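Local coordinates for xylose isomerase-like TIM barrel domain-containing protein (Thermus thermophilus, PDB 3AYV) that is not fully characterised but binds zinc ions in a TIM barrel and may, like its relatives, act as an endonuclease on DNA, at residues L109-V123 with E144-L157. Numbering follows the deposited sequence.
Sequences LERALPLAEALGLVV and EALRPVLEAHAGEL
The ring of H153 reaches across from the last turn of helix 147-153 and gives its NE2 proton to A116 O, 2.8 Å away, with an N-H...O angle of 150°. That carbonyl sits near where helix 112-118 gives way to helix 120-129, and the backbone bond it takes from L119 N is weak; the imidazole adds a second donor, tilted from the carbonyl plane. Over one face of the ring lies V123 CG2, a CH-pi contact 4.0 Å from the centroid, while G120 CA sits near the ring plane; valine offers a compact methyl for the face, and its other branch, CG1, rests on E156 CB. Replacing H153 with an alanine removes the ring and would probably leave A116 O without its side-chain donor and open a gap against V123 CG2.

Toward the start of both segments, small residues let the axes of helices 112-118 and 147-153 approach to 8.3 Å at a crossing angle of -41°. A112 and A116 form the shallow floor: A112 CB meets P148 CB, and A116 CB touches A152 CB at 3.8 Å. V149 is a branched bump in the hollow between A112, A116 and L119, its CG2 pressed against A112 O and its CG1, anti to the backbone N (chi1 -173°), meeting L119 CD1 at 4.1 Å. Nearer the surface the forked end of L113 straddles the compact ring of P148 and the small methyl of A152, while L109 CD1 reaches P148 CG. Deeper, L119 and L157 touch each other and both rest on F95 of strand 92-96, tying the pair to the barrel wall. Such side-by-side packing of successive outer helices is characteristic of the beta/alpha TIM barrel.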
# COMPACT_ATOMS: atom_id res chain seq x y z
N LEU A 109 -3.68 -1.44 -19.85
CA LEU A 109 -3.23 -2.77 -20.22
C LEU A 109 -1.90 -2.73 -20.95
O LEU A 109 -1.02 -3.56 -20.69
CB LEU A 109 -4.32 -3.47 -21.09
CG LEU A 109 -3.98 -4.92 -21.50
CD1 LEU A 109 -3.65 -5.84 -20.30
CD2 LEU A 109 -5.12 -5.51 -22.38
N GLU A 110 -1.72 -1.76 -21.84
CA GLU A 110 -0.47 -1.65 -22.59
C GLU A 110 0.74 -1.33 -21.69
O GLU A 110 1.86 -1.61 -22.05
CB GLU A 110 -0.58 -0.58 -23.68
CG GLU A 110 -1.49 -1.00 -24.83
CD GLU A 110 -1.70 0.14 -25.83
OE1 GLU A 110 -2.59 1.00 -25.60
OE2 GLU A 110 -0.96 0.19 -26.85
N ARG A 111 0.49 -0.73 -20.52
CA ARG A 111 1.57 -0.46 -19.59
C ARG A 111 2.02 -1.71 -18.84
O ARG A 111 3.08 -1.66 -18.21
CB ARG A 111 1.13 0.55 -18.53
CG ARG A 111 1.07 2.01 -18.98
CD ARG A 111 0.47 2.88 -17.83
NE ARG A 111 1.19 2.72 -16.56
CZ ARG A 111 2.12 3.56 -16.12
NH1 ARG A 111 2.42 4.65 -16.84
NH2 ARG A 111 2.75 3.34 -14.96
N ALA A 112 1.22 -2.78 -18.85
CA ALA A 112 1.46 -3.90 -17.89
C ALA A 112 2.83 -4.58 -18.04
O ALA A 112 3.58 -4.75 -17.05
CB ALA A 112 0.35 -4.94 -17.97
N LEU A 113 3.16 -5.03 -19.24
CA LEU A 113 4.44 -5.73 -19.39
C LEU A 113 5.65 -4.78 -19.34
O LEU A 113 6.69 -5.13 -18.76
CB LEU A 113 4.47 -6.66 -20.62
CG LEU A 113 3.87 -8.07 -20.36
CD1 LEU A 113 4.63 -8.84 -19.26
CD2 LEU A 113 2.37 -8.04 -20.06
N PRO A 114 5.52 -3.55 -19.92
CA PRO A 114 6.61 -2.60 -19.72
C PRO A 114 6.86 -2.31 -18.24
O PRO A 114 8.02 -2.16 -17.82
CB PRO A 114 6.11 -1.35 -20.47
CG PRO A 114 5.39 -1.96 -21.65
CD PRO A 114 4.62 -3.11 -21.01
N LEU A 115 5.79 -2.23 -17.45
CA LEU A 115 5.96 -2.07 -15.99
C LEU A 115 6.66 -3.30 -15.35
O LEU A 115 7.60 -3.15 -14.56
CB LEU A 115 4.63 -1.78 -15.28
CG LEU A 115 4.76 -1.60 -13.75
CD1 LEU A 115 5.57 -0.31 -13.47
CD2 LEU A 115 3.37 -1.51 -13.13
N ALA A 116 6.25 -4.51 -15.73
CA ALA A 116 6.86 -5.73 -15.16
C ALA A 116 8.36 -5.70 -15.44
O ALA A 116 9.18 -6.05 -14.58
CB ALA A 116 6.23 -6.98 -15.78
N GLU A 117 8.71 -5.29 -16.66
CA GLU A 117 10.10 -5.20 -17.04
C GLU A 117 10.84 -4.12 -16.23
O GLU A 117 11.92 -4.37 -15.71
CB GLU A 117 10.23 -4.94 -18.55
CG GLU A 117 11.66 -4.62 -18.98
CD GLU A 117 11.76 -4.31 -20.45
OE1 GLU A 117 12.20 -5.20 -21.22
OE2 GLU A 117 11.37 -3.18 -20.83
N ALA A 118 10.24 -2.94 -16.12
CA ALA A 118 10.86 -1.84 -15.39
C ALA A 118 11.03 -2.16 -13.89
O ALA A 118 11.93 -1.61 -13.21
CB ALA A 118 10.03 -0.55 -15.58
N LEU A 119 10.20 -3.06 -13.39
CA LEU A 119 10.26 -3.46 -11.99
C LEU A 119 11.35 -4.51 -11.72
O LEU A 119 11.57 -4.85 -10.57
CB LEU A 119 8.93 -4.01 -11.51
CG LEU A 119 7.88 -2.91 -11.23
CD1 LEU A 119 6.56 -3.58 -11.07
CD2 LEU A 119 8.27 -2.14 -9.95
N GLY A 120 11.99 -4.99 -12.78
CA GLY A 120 13.03 -6.05 -12.66
C GLY A 120 14.01 -5.79 -11.50
O GLY A 120 14.17 -6.64 -10.62
N LEU A 121 14.66 -4.62 -11.51
CA LEU A 121 15.67 -4.26 -10.49
C LEU A 121 15.08 -4.08 -9.10
O LEU A 121 15.74 -4.35 -8.09
CB LEU A 121 16.44 -2.99 -10.87
CG LEU A 121 17.39 -3.04 -12.07
CD1 LEU A 121 18.05 -1.66 -12.23
CD2 LEU A 121 18.45 -4.18 -11.99
N VAL A 122 13.84 -3.60 -9.06
CA VAL A 122 13.16 -3.40 -7.79
C VAL A 122 12.79 -4.73 -7.14
O VAL A 122 13.03 -4.92 -5.94
CB VAL A 122 11.90 -2.52 -7.97
CG1 VAL A 122 11.27 -2.20 -6.61
CG2 VAL A 122 12.33 -1.26 -8.68
N VAL A 123 12.21 -5.64 -7.92
CA VAL A 123 11.90 -6.99 -7.42
C VAL A 123 13.19 -7.70 -6.96
O VAL A 123 13.20 -8.37 -5.91
CB VAL A 123 11.16 -7.82 -8.49
CG1 VAL A 123 10.96 -9.28 -8.05
CG2 VAL A 123 9.77 -7.19 -8.73
N GLU A 144 -7.63 -6.12 -14.55
CA GLU A 144 -6.96 -6.77 -15.70
C GLU A 144 -5.63 -6.12 -16.08
O GLU A 144 -4.79 -6.79 -16.68
CB GLU A 144 -7.88 -6.82 -16.92
CG GLU A 144 -8.01 -5.44 -17.55
CD GLU A 144 -8.99 -5.34 -18.68
OE1 GLU A 144 -9.58 -6.39 -19.07
OE2 GLU A 144 -9.18 -4.20 -19.19
N ALA A 145 -5.43 -4.83 -15.76
CA ALA A 145 -4.16 -4.20 -16.09
C ALA A 145 -3.06 -4.55 -15.08
O ALA A 145 -1.88 -4.36 -15.37
CB ALA A 145 -4.31 -2.71 -16.21
N LEU A 146 -3.46 -5.05 -13.91
CA LEU A 146 -2.48 -5.46 -12.90
C LEU A 146 -2.17 -6.95 -13.01
O LEU A 146 -1.06 -7.39 -12.69
CB LEU A 146 -3.01 -5.15 -11.48
CG LEU A 146 -3.13 -3.64 -11.23
CD1 LEU A 146 -3.59 -3.42 -9.80
CD2 LEU A 146 -1.81 -2.83 -11.58
N ARG A 147 -3.16 -7.73 -13.42
CA ARG A 147 -2.97 -9.18 -13.50
C ARG A 147 -1.69 -9.62 -14.28
O ARG A 147 -0.96 -10.48 -13.78
CB ARG A 147 -4.25 -9.84 -14.07
CG ARG A 147 -4.26 -11.36 -13.91
CD ARG A 147 -5.58 -11.95 -14.37
NE ARG A 147 -6.62 -11.84 -13.34
CZ ARG A 147 -6.77 -12.70 -12.33
NH1 ARG A 147 -5.93 -13.72 -12.20
NH2 ARG A 147 -7.75 -12.53 -11.45
N PRO A 148 -1.43 -9.05 -15.47
CA PRO A 148 -0.20 -9.47 -16.18
C PRO A 148 1.11 -9.07 -15.48
O PRO A 148 2.16 -9.75 -15.64
CB PRO A 148 -0.30 -8.73 -17.52
CG PRO A 148 -1.82 -8.38 -17.67
CD PRO A 148 -2.17 -8.02 -16.25
N VAL A 149 1.09 -7.98 -14.73
CA VAL A 149 2.29 -7.58 -13.98
C VAL A 149 2.59 -8.66 -12.94
O VAL A 149 3.75 -9.11 -12.79
CB VAL A 149 2.14 -6.21 -13.26
CG1 VAL A 149 3.47 -5.77 -12.63
CG2 VAL A 149 1.62 -5.13 -14.23
N LEU A 150 1.56 -9.04 -12.19
CA LEU A 150 1.69 -10.12 -11.21
C LEU A 150 2.11 -11.43 -11.86
O LEU A 150 3.01 -12.12 -11.35
CB LEU A 150 0.36 -10.30 -10.46
CG LEU A 150 -0.14 -9.02 -9.78
CD1 LEU A 150 -1.57 -9.17 -9.31
CD2 LEU A 150 0.78 -8.70 -8.60
N GLU A 151 1.48 -11.79 -12.97
CA GLU A 151 1.77 -13.09 -13.61
C GLU A 151 3.20 -13.14 -14.14
O GLU A 151 3.87 -14.17 -14.03
CB GLU A 151 0.87 -13.31 -14.80
CG GLU A 151 -0.57 -13.41 -14.58
CD GLU A 151 -1.23 -13.64 -15.94
OE1 GLU A 151 -1.66 -12.65 -16.59
OE2 GLU A 151 -1.22 -14.81 -16.38
N ALA A 152 3.64 -12.03 -14.75
CA ALA A 152 5.01 -11.96 -15.26
C ALA A 152 6.03 -12.19 -14.16
O ALA A 152 7.10 -12.79 -14.39
CB ALA A 152 5.27 -10.61 -16.00
N HIS A 153 5.69 -11.77 -12.93
CA HIS A 153 6.63 -11.96 -11.84
C HIS A 153 6.47 -13.30 -11.09
O HIS A 153 7.26 -13.61 -10.19
CB HIS A 153 6.71 -10.72 -10.95
CG HIS A 153 7.59 -9.66 -11.53
ND1 HIS A 153 8.96 -9.77 -11.57
CD2 HIS A 153 7.28 -8.51 -12.18
CE1 HIS A 153 9.47 -8.71 -12.18
NE2 HIS A 153 8.47 -7.93 -12.56
N ALA A 154 5.48 -14.08 -11.53
CA ALA A 154 5.32 -15.49 -11.14
C ALA A 154 5.43 -15.70 -9.64
O ALA A 154 6.20 -16.55 -9.20
CB ALA A 154 6.38 -16.34 -11.87
N GLY A 155 4.69 -14.92 -8.87
CA GLY A 155 4.68 -15.10 -7.42
C GLY A 155 5.68 -14.29 -6.62
O GLY A 155 5.64 -14.31 -5.38
N GLU A 156 6.60 -13.59 -7.30
CA GLU A 156 7.60 -12.74 -6.63
C GLU A 156 7.08 -11.32 -6.33
O GLU A 156 7.78 -10.51 -5.71
CB GLU A 156 8.88 -12.66 -7.46
CG GLU A 156 9.50 -14.07 -7.69
CD GLU A 156 9.83 -14.70 -6.36
OE1 GLU A 156 10.68 -14.13 -5.63
OE2 GLU A 156 9.22 -15.74 -6.02
N LEU A 157 5.89 -11.03 -6.84
CA LEU A 157 5.23 -9.74 -6.58
C LEU A 157 3.84 -9.99 -6.04
O LEU A 157 3.05 -10.73 -6.64
CB LEU A 157 5.16 -8.94 -7.88
CG LEU A 157 4.54 -7.56 -7.81
CD1 LEU A 157 5.40 -6.67 -6.90
CD2 LEU A 157 4.44 -7.02 -9.25